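Local structure of putative phosphatase (Bacteroides thetaiotaomicron, 3KYA) at residues 32-37 against 50-55; 153-158 against 162-167; 239-244 against 277-282. The protein is of uncertain function, a putative phosphatase that binds zinc ions and joins an IPT/TIG domain to a probable beta-propeller. All coordinates share one frame; numbering follows the deposited sequence.

Contact 1: 32-37 against 50-55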
loop_
_atom_site.group_PDB
_atom_site.type_symbol
_atom_site.label_atom_id
_atom_site.label_comp_id
_atom_site.label_asym_id
_atom_site.label_seq_id
_atom_site.Cartn_x
_atom_site.Cartn_y
_atom_site.Cartn_z
ATOM N N GLN A 32 -2.770 4.631 17.830
ATOM C CA GLN A 32 -4.154 4.912 17.446
ATOM C C GLN A 32 -4.659 6.108 18.239
ATOM O O GLN A 32 -4.398 6.209 19.440
ATOM C CB GLN A 32 -5.051 3.708 17.768
ATOM C CG GLN A 32 -6.574 3.944 17.671
ATOM C CD GLN A 32 -7.098 4.088 16.243
ATOM O OE1 GLN A 32 -7.862 5.030 15.925
ATOM N NE2 GLN A 32 -6.710 3.154 15.383
ATOM N N LYS A 33 -5.385 7.000 17.573
ATOM C CA LYS A 33 -6.026 8.117 18.242
ATOM C C LYS A 33 -7.311 7.571 18.882
ATOM O O LYS A 33 -8.132 6.940 18.199
ATOM C CB LYS A 33 -6.322 9.216 17.241
ATOM C CG LYS A 33 -6.701 10.538 17.817
ATOM C CD LYS A 33 -6.647 11.632 16.734
ATOM C CE LYS A 33 -5.202 11.921 16.263
ATOM N NZ LYS A 33 -5.066 13.082 15.315
ATOM N N LEU A 34 -7.478 7.811 20.179
ATOM C CA LEU A 34 -8.631 7.336 20.943
ATOM C C LEU A 34 -9.442 8.499 21.508
ATOM O O LEU A 34 -8.889 9.436 22.104
ATOM C CB LEU A 34 -8.160 6.429 22.092
ATOM C CG LEU A 34 -9.203 5.868 23.051
ATOM C CD1 LEU A 34 -10.082 4.825 22.334
ATOM C CD2 LEU A 34 -8.507 5.267 24.275
ATOM N N LEU A 35 -10.756 8.412 21.332
ATOM C CA LEU A 35 -11.706 9.406 21.807
ATOM C C LEU A 35 -12.441 8.813 23.001
ATOM O O LEU A 35 -13.068 7.752 22.887
ATOM C CB LEU A 35 -12.694 9.780 20.689
ATOM C CG LEU A 35 -13.886 10.673 21.048
ATOM C CD1 LEU A 35 -13.449 11.992 21.677
ATOM C CD2 LEU A 35 -14.807 10.946 19.824
ATOM N N ILE A 36 -12.332 9.478 24.148
ATOM C CA ILE A 36 -12.964 9.030 25.380
ATOM C C ILE A 36 -14.076 9.999 25.776
ATOM O O ILE A 36 -13.846 11.202 25.934
ATOM C CB ILE A 36 -11.934 8.907 26.544
ATOM C CG1 ILE A 36 -10.818 7.911 26.207
ATOM C CG2 ILE A 36 -12.642 8.495 27.844
ATOM C CD1 ILE A 36 -9.576 8.052 27.122
ATOM N N TYR A 37 -15.297 9.474 25.916
ATOM C CA TYR A 37 -16.453 10.269 26.341
ATOM C C TYR A 37 -16.706 10.126 27.833
ATOM O O TYR A 37 -16.496 9.054 28.418
ATOM C CB TYR A 37 -17.725 9.805 25.622
ATOM C CG TYR A 37 -17.802 10.126 24.153
ATOM C CD1 TYR A 37 -18.204 11.381 23.731
ATOM C CD2 TYR A 37 -17.494 9.173 23.183
ATOM C CE1 TYR A 37 -18.302 11.691 22.390
ATOM C CE2 TYR A 37 -17.597 9.474 21.824
ATOM C CZ TYR A 37 -18.002 10.740 21.437
ATOM O OH TYR A 37 -18.115 11.090 20.107
ATOM N N VAL A 50 -3.795 10.386 31.640
ATOM C CA VAL A 50 -4.457 9.168 31.202
ATOM C C VAL A 50 -3.476 8.012 31.147
ATOM O O VAL A 50 -2.343 8.167 30.682
ATOM C CB VAL A 50 -5.079 9.362 29.784
ATOM C CG1 VAL A 50 -5.647 8.041 29.237
ATOM C CG2 VAL A 50 -6.172 10.422 29.795
ATOM N N LYS A 51 -3.911 6.854 31.642
ATOM C CA LYS A 51 -3.154 5.623 31.508
ATOM C C LYS A 51 -4.037 4.609 30.798
ATOM O O LYS A 51 -5.245 4.538 31.049
ATOM C CB LYS A 51 -2.740 5.037 32.857
ATOM C CG LYS A 51 -1.580 5.704 33.533
ATOM C CD LYS A 51 -1.167 4.883 34.769
ATOM C CE LYS A 51 0.082 5.438 35.426
ATOM N NZ LYS A 51 0.458 4.598 36.619
ATOM N N ILE A 52 -3.430 3.849 29.895
ATOM C CA ILE A 52 -4.129 2.772 29.206
ATOM C C ILE A 52 -3.281 1.521 29.354
ATOM O O ILE A 52 -2.103 1.518 29.003
ATOM C CB ILE A 52 -4.379 3.076 27.729
ATOM C CG1 ILE A 52 -5.171 4.376 27.573
ATOM C CG2 ILE A 52 -5.147 1.900 27.064
ATOM C CD1 ILE A 52 -5.481 4.713 26.128
ATOM N N GLY A 53 -3.875 0.449 29.881
ATOM C CA GLY A 53 -3.133 -0.788 30.095
ATOM C C GLY A 53 -1.937 -0.581 31.017
ATOM O O GLY A 53 -0.904 -1.240 30.859
ATOM N N GLY A 54 -2.075 0.344 31.964
ATOM C CA GLY A 54 -0.991 0.694 32.892
ATOM C C GLY A 54 0.094 1.602 32.328
ATOM O O GLY A 54 1.019 1.978 33.050
ATOM N N LYS A 55 -0.016 1.977 31.058
ATOM C CA LYS A 55 0.985 2.823 30.401
ATOM C C LYS A 55 0.496 4.268 30.254
ATOM O O LYS A 55 -0.649 4.495 29.859
ATOM C CB LYS A 55 1.295 2.280 29.015
ATOM C CG LYS A 55 1.818 0.849 28.963
ATOM C CD LYS A 55 3.105 0.683 29.730
ATOM C CE LYS A 55 3.841 -0.593 29.327
ATOM N NZ LYS A 55 3.007 -1.839 29.417
#

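Contact 2: 153-158 against 162-167. With ZN (zinc ion), chain X.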
loop_
_atom_site.group_PDB
_atom_site.type_symbol
_atom_site.label_atom_id
_atom_site.label_comp_id
_atom_site.label_asym_id
_atom_site.label_seq_id
_atom_site.Cartn_x
_atom_site.Cartn_y
_atom_site.Cartn_z
ATOM N N HIS A 153 18.260 -24.562 16.347
ATOM C CA HIS A 153 19.654 -24.376 15.966
ATOM C C HIS A 153 19.791 -23.420 14.799
ATOM O O HIS A 153 19.451 -23.769 13.665
ATOM C CB HIS A 153 20.339 -25.705 15.648
ATOM C CG HIS A 153 20.579 -26.562 16.853
ATOM N ND1 HIS A 153 21.016 -27.869 16.763
ATOM C CD2 HIS A 153 20.401 -26.315 18.174
ATOM C CE1 HIS A 153 21.138 -28.371 17.979
ATOM N NE2 HIS A 153 20.763 -27.451 18.851
ATOM N N LEU A 154 20.262 -22.210 15.111
ATOM C CA LEU A 154 20.470 -21.147 14.136
ATOM C C LEU A 154 21.972 -20.951 13.922
ATOM O O LEU A 154 22.702 -20.545 14.850
ATOM C CB LEU A 154 19.823 -19.849 14.624
ATOM C CG LEU A 154 19.964 -18.642 13.702
ATOM C CD1 LEU A 154 19.357 -18.934 12.306
ATOM C CD2 LEU A 154 19.311 -17.416 14.345
ATOM N N TYR A 155 22.442 -21.273 12.722
ATOM C CA TYR A 155 23.863 -21.145 12.389
ATOM C C TYR A 155 24.146 -19.787 11.754
ATOM O O TYR A 155 23.286 -19.191 11.063
ATOM C CB TYR A 155 24.322 -22.276 11.451
ATOM C CG TYR A 155 24.354 -23.670 12.069
ATOM C CD1 TYR A 155 25.400 -24.066 12.905
ATOM C CD2 TYR A 155 23.340 -24.598 11.810
ATOM C CE1 TYR A 155 25.426 -25.340 13.481
ATOM C CE2 TYR A 155 23.362 -25.884 12.382
ATOM C CZ TYR A 155 24.422 -26.249 13.203
ATOM O OH TYR A 155 24.463 -27.511 13.781
ATOM N N ILE A 156 25.354 -19.297 11.996
ATOM C CA ILE A 156 25.820 -18.048 11.420
ATOM C C ILE A 156 27.235 -18.239 10.876
ATOM O O ILE A 156 28.109 -18.789 11.560
ATOM C CB ILE A 156 25.749 -16.871 12.440
ATOM C CG1 ILE A 156 26.177 -15.548 11.781
ATOM C CG2 ILE A 156 26.560 -17.179 13.728
ATOM C CD1 ILE A 156 25.843 -14.300 12.610
ATOM N N CYS A 157 27.430 -17.823 9.625
ATOM C CA CYS A 157 28.732 -17.858 8.984
ATOM C C CYS A 157 29.144 -16.425 8.698
ATOM O O CYS A 157 28.286 -15.534 8.507
ATOM C CB CYS A 157 28.739 -18.701 7.708
ATOM S SG CYS A 157 27.700 -18.128 6.355
ATOM N N TYR A 158 30.453 -16.217 8.643
ATOM C CA TYR A 158 31.023 -14.884 8.529
ATOM C C TYR A 158 32.085 -14.715 7.471
ATOM O O TYR A 158 32.954 -15.561 7.308
ATOM C CB TYR A 158 31.744 -14.532 9.829
ATOM C CG TYR A 158 30.921 -14.558 11.092
ATOM C CD1 TYR A 158 30.078 -13.501 11.408
ATOM C CD2 TYR A 158 31.037 -15.601 11.997
ATOM C CE1 TYR A 158 29.349 -13.493 12.577
ATOM C CE2 TYR A 158 30.303 -15.604 13.189
ATOM C CZ TYR A 158 29.446 -14.548 13.460
ATOM O OH TYR A 158 28.714 -14.526 14.630
ATOM N N LYS A 162 36.705 -17.341 10.873
ATOM C CA LYS A 162 36.817 -18.728 10.364
ATOM C C LYS A 162 36.161 -19.847 11.189
ATOM O O LYS A 162 36.619 -20.987 11.152
ATOM C CB LYS A 162 38.287 -19.097 10.113
ATOM C CG LYS A 162 38.414 -20.393 9.319
ATOM C CD LYS A 162 39.843 -20.769 8.990
ATOM C CE LYS A 162 39.886 -22.182 8.433
ATOM N NZ LYS A 162 41.259 -22.687 8.186
ATOM N N ALA A 163 35.207 -19.499 12.034
ATOM C CA ALA A 163 34.344 -20.481 12.681
ATOM C C ALA A 163 32.891 -20.209 12.298
ATOM O O ALA A 163 32.487 -19.053 12.169
ATOM C CB ALA A 163 34.524 -20.442 14.204
ATOM N N ILE A 164 32.136 -21.276 12.058
ATOM C CA ILE A 164 30.691 -21.189 11.874
ATOM C C ILE A 164 30.119 -21.415 13.277
ATOM O O ILE A 164 30.385 -22.433 13.913
ATOM C CB ILE A 164 30.152 -22.219 10.866
ATOM C CG1 ILE A 164 30.620 -21.869 9.455
ATOM C CG2 ILE A 164 28.602 -22.298 10.921
ATOM C CD1 ILE A 164 30.306 -22.944 8.423
ATOM N N GLN A 165 29.361 -20.449 13.772
ATOM C CA GLN A 165 28.810 -20.521 15.122
ATOM C C GLN A 165 27.376 -21.023 15.163
ATOM O O GLN A 165 26.631 -20.940 14.176
ATOM C CB GLN A 165 28.905 -19.146 15.791
ATOM C CG GLN A 165 30.341 -18.676 16.033
ATOM C CD GLN A 165 30.394 -17.393 16.848
ATOM O OE1 GLN A 165 29.790 -16.381 16.482
ATOM N NE2 GLN A 165 31.120 -17.432 17.966
ATOM N N LEU A 166 27.022 -21.576 16.323
ATOM C CA LEU A 166 25.691 -22.061 16.611
ATOM C C LEU A 166 25.050 -21.159 17.658
ATOM O O LEU A 166 25.557 -21.044 18.783
ATOM C CB LEU A 166 25.741 -23.488 17.164
ATOM C CG LEU A 166 24.413 -24.046 17.678
ATOM C CD1 LEU A 166 23.324 -24.054 16.595
ATOM C CD2 LEU A 166 24.622 -25.450 18.252
ATOM N N ILE A 167 23.936 -20.539 17.269
ATOM C CA ILE A 167 23.091 -19.748 18.159
ATOM C C ILE A 167 21.993 -20.747 18.570
ATOM O O ILE A 167 21.084 -21.031 17.775
ATOM C CB ILE A 167 22.502 -18.514 17.424
ATOM C CG1 ILE A 167 23.628 -17.630 16.852
ATOM C CG2 ILE A 167 21.541 -17.731 18.328
ATOM C CD1 ILE A 167 23.170 -16.667 15.683
HETATM ZN ZN ZN X . 20.876 -27.697 20.953
HETATM O O HOH W 1 32.203 -18.336 9.396
HETATM O O HOH W 2 20.101 -29.729 20.851
HETATM O O HOH W 3 22.677 -28.254 20.983
HETATM O O HOH W 4 21.514 -28.328 23.065
HETATM O O HOH W 5 19.164 -27.202 21.525
#

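Contact 3: 239-244 against 277-282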
loop_
_atom_site.group_PDB
_atom_site.type_symbol
_atom_site.label_atom_id
_atom_site.label_comp_id
_atom_site.label_asym_id
_atom_site.label_seq_id
_atom_site.Cartn_x
_atom_site.Cartn_y
_atom_site.Cartn_z
ATOM N N ASP A 239 32.812 -35.174 8.644
ATOM C CA ASP A 239 33.531 -35.341 7.400
ATOM C C ASP A 239 33.280 -34.095 6.536
ATOM O O ASP A 239 32.146 -33.636 6.438
ATOM C CB ASP A 239 33.034 -36.575 6.654
ATOM C CG ASP A 239 33.792 -36.813 5.339
ATOM O OD1 ASP A 239 34.979 -37.199 5.399
ATOM O OD2 ASP A 239 33.193 -36.619 4.249
ATOM N N ILE A 240 34.336 -33.542 5.937
ATOM C CA ILE A 240 34.222 -32.361 5.071
ATOM C C ILE A 240 34.935 -32.639 3.740
ATOM O O ILE A 240 36.064 -33.133 3.733
ATOM C CB ILE A 240 34.761 -31.077 5.764
ATOM C CG1 ILE A 240 34.721 -29.878 4.809
ATOM C CG2 ILE A 240 36.184 -31.270 6.288
ATOM C CD1 ILE A 240 34.962 -28.546 5.497
ATOM N N GLN A 241 34.255 -32.357 2.626
ATOM C CA GLN A 241 34.805 -32.589 1.293
ATOM C C GLN A 241 34.599 -31.381 0.374
ATOM O O GLN A 241 33.588 -30.668 0.484
ATOM C CB GLN A 241 34.150 -33.819 0.649
ATOM C CG GLN A 241 34.274 -35.124 1.448
ATOM C CD GLN A 241 35.702 -35.611 1.584
ATOM O OE1 GLN A 241 36.562 -35.270 0.771
ATOM N NE2 GLN A 241 35.961 -36.418 2.605
ATOM N N LEU A 242 35.567 -31.161 -0.514
ATOM C CA LEU A 242 35.501 -30.105 -1.514
ATOM C C LEU A 242 34.610 -30.611 -2.636
ATOM O O LEU A 242 34.862 -31.684 -3.190
ATOM C CB LEU A 242 36.902 -29.786 -2.044
ATOM C CG LEU A 242 37.025 -28.716 -3.127
ATOM C CD1 LEU A 242 36.545 -27.347 -2.611
ATOM C CD2 LEU A 242 38.465 -28.633 -3.645
ATOM N N ILE A 243 33.566 -29.856 -2.973
ATOM C CA ILE A 243 32.637 -30.299 -4.014
ATOM C C ILE A 243 32.703 -29.456 -5.307
ATOM O O ILE A 243 32.312 -29.934 -6.374
ATOM C CB ILE A 243 31.183 -30.368 -3.462
ATOM C CG1 ILE A 243 30.313 -31.282 -4.326
ATOM C CG2 ILE A 243 30.574 -28.975 -3.347
ATOM C CD1 ILE A 243 28.915 -31.485 -3.773
ATOM N N ALA A 244 33.182 -28.215 -5.215
ATOM C CA ALA A 244 33.315 -27.348 -6.390
ATOM C C ALA A 244 34.419 -26.318 -6.189
ATOM O O ALA A 244 34.558 -25.732 -5.111
ATOM C CB ALA A 244 31.991 -26.661 -6.714
ATOM N N VAL A 277 23.443 -35.597 -7.317
ATOM C CA VAL A 277 23.407 -37.038 -7.642
ATOM C C VAL A 277 24.722 -37.455 -8.300
ATOM O O VAL A 277 25.234 -38.544 -8.028
ATOM C CB VAL A 277 22.223 -37.418 -8.571
ATOM C CG1 VAL A 277 22.381 -38.841 -9.112
ATOM C CG2 VAL A 277 20.893 -37.280 -7.837
ATOM N N ASP A 278 25.265 -36.591 -9.168
ATOM C CA ASP A 278 26.553 -36.874 -9.839
ATOM C C ASP A 278 27.664 -37.090 -8.818
ATOM O O ASP A 278 28.493 -37.995 -8.954
ATOM C CB ASP A 278 26.962 -35.729 -10.782
ATOM C CG ASP A 278 26.049 -35.593 -11.989
ATOM O OD1 ASP A 278 25.264 -36.525 -12.260
ATOM O OD2 ASP A 278 26.143 -34.559 -12.697
ATOM N N TYR A 279 27.663 -36.253 -7.787
ATOM C CA TYR A 279 28.653 -36.326 -6.723
ATOM C C TYR A 279 28.529 -37.601 -5.892
ATOM O O TYR A 279 29.513 -38.328 -5.729
ATOM C CB TYR A 279 28.551 -35.097 -5.809
ATOM C CG TYR A 279 29.414 -35.229 -4.584
ATOM C CD1 TYR A 279 30.792 -35.105 -4.672
ATOM C CD2 TYR A 279 28.852 -35.507 -3.338
ATOM C CE1 TYR A 279 31.592 -35.242 -3.571
ATOM C CE2 TYR A 279 29.646 -35.646 -2.218
ATOM C CZ TYR A 279 31.014 -35.514 -2.339
ATOM O OH TYR A 279 31.819 -35.640 -1.243
ATOM N N PHE A 280 27.327 -37.883 -5.394
ATOM C CA PHE A 280 27.125 -39.054 -4.532
ATOM C C PHE A 280 27.272 -40.383 -5.269
ATOM O O PHE A 280 27.774 -41.340 -4.688
ATOM C CB PHE A 280 25.789 -38.971 -3.799
ATOM C CG PHE A 280 25.759 -37.896 -2.761
ATOM C CD1 PHE A 280 26.536 -38.016 -1.610
ATOM C CD2 PHE A 280 24.961 -36.781 -2.912
ATOM C CE1 PHE A 280 26.525 -37.022 -0.646
ATOM C CE2 PHE A 280 24.942 -35.788 -1.943
ATOM C CZ PHE A 280 25.733 -35.908 -0.819
ATOM N N LYS A 281 26.852 -40.429 -6.532
ATOM C CA LYS A 281 27.006 -41.627 -7.361
ATOM C C LYS A 281 28.492 -41.959 -7.553
ATOM O O LYS A 281 28.877 -43.132 -7.512
ATOM C CB LYS A 281 26.321 -41.434 -8.721
ATOM C CG LYS A 281 26.399 -42.639 -9.664
ATOM C CD LYS A 281 25.604 -42.400 -10.944
ATOM N N THR A 282 29.310 -40.928 -7.764
ATOM C CA THR A 282 30.757 -41.079 -7.951
ATOM C C THR A 282 31.460 -41.616 -6.701
ATOM O O THR A 282 32.281 -42.534 -6.786
ATOM C CB THR A 282 31.424 -39.738 -8.328
ATOM O OG1 THR A 282 30.877 -39.241 -9.562
ATOM C CG2 THR A 282 32.932 -39.903 -8.477
#

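Contact 1: 32-37 against 50-55
Strands 33-37 and 50-52 face each other across the interior of the domain and are not neighbours in a sheet: the CA atoms of L34 and I52 are 10.5 Å apart, those of I36 and V50 10.3 Å. The gap is bridged by side chains alone. L34 and I52 meet tip to tip, L34 CD2 lying 3.6 Å from I52 CD1. I52 owes its reach to an extended CG1 branch (chi2 -179°), which carries CD1 out to the leucine, while L34 offers one methyl of its fork, its CG trans to the backbone N (chi1 178°). The second pair is looser, with I36 CD1 4.5 Å from V50 CG1. All four residues are buried; F23 and I20 of strand 19-28 also touch L34 and I36, respectively, and P72 and A75 pack on I52. Beyond I52 the chain reverses in a type I' turn closed by I52 N to K55 O (2.9 Å) and K55 N to I52 O (3.0 Å), with G53 and G54 at positive phi. The alternate residues K33, L35 and Y37 pack on Y350, D338 and D340 of the second subunit, so strand 33-37 has an inner apolar side and an outer dimer side. Apolar side chains meeting between strands that face each other are characteristic of the immunoglobulin-like beta sandwich of IPT/TIG domains.

Contact 2: 153-158 against 162-167
L154 and I167, like I156 and Q165, form antiparallel hydrogen-bonded pairs; between them Y155 and L166 make a non-hydrogen-bonded pair. The shortest backbone bond, I167 N to L154 O, is 2.7 Å. Further along, water 1 links Y158 N to A163 O where direct pairing has ended. One side-chain hydrogen bond crosses the strands: Y158 OH donates to Q165 OE1 (2.8 Å) in the plane of the amide carbonyl, with ring and amide turned 60° apart. Q165 NE2 is in turn bound by S176, which fixes the amide's rotation. Among the apolar contacts L166 works with both methyls, its CG trans to the backbone N (chi1 172°), which turns the fork toward two rings. L166 CD1 lies over the Y155 ring face, 4.2 Å from the centroid, and 3.5 Å from H153 CB; CD2 sits above the centre of the H153 imidazole. On the other face of the sheet I167 CD1 touches I156 CG2 at 3.9 Å. H153 NE2 binds zinc at 2.1 Å, D168 and four waters completing the shell, so L166 covers one face of a zinc-binding imidazole. This beta hairpin supplies the two middle strands of a probable propeller blade, with both protein ligands of the zinc at its open end.

Contact 3: 239-244 against 277-282
I243 and Y279 make the close part of this contact between an edge strand and a helix. In the conformer described, one of two modelled, I243 CD1 lies over one face of the Y279 ring, 4.1 Å from the centroid and offset toward the rim on the CG side, a CH-pi contact. I243 CG1 follows along the same ring, 3.9 Å from Y279 CD1. The phenol is carried out from the helix by a chi1 of 172°, which sets CG trans to the backbone N and lets the ring extend toward the strand. W289 meets this ring edge to face and also bonds to I243 O, while strand 240-244 has a classic beta bulge at I243 and A244, which share V223 as their partner on the next strand. The outer part is thinner. Here Y279 OH reaches the aliphatic stem of Q241, 3.5 Å from Q241 CB, and the glutamine bends at chi2 (-65°), leading its amide off from the tyrosine. That amide turns to exposed D239: Q241 NE2 gives D239 OD1 a 3.1 Å bond on its syn side, beside a weak one to OD2. On the helix, T282 OG1 binds D278 O at 2.8 Å. The side-chain hydrogen bonds of Q241 and T282 each stay on their own segment, and what joins helix to strand directly is dispersion and CH-pi contact on one tyrosine side chain, with W289 adding a polar tie to the strand.

How the contacts relate
Along the chain the three contacts follow in series; none nests in or crosses another. Contact 1 comes first, closing a 12-residue excursion inside the N-terminal IPT/TIG domain. Contact 2 closes the tight turn of a hairpin in the probable propeller, and contact 3 closes a 32-residue loop that holds strands 252-254, 261-265 and 270-274, bringing the helix that follows them back onto the outermost strand of the preceding sheet. Contact 1 lies across the chain's centre from the other two, its centre about 44 Å from that of contact 2 and 63 Å from that of contact 3. Contacts 2 and 3 approach to about 8 Å between nearest atoms without touching.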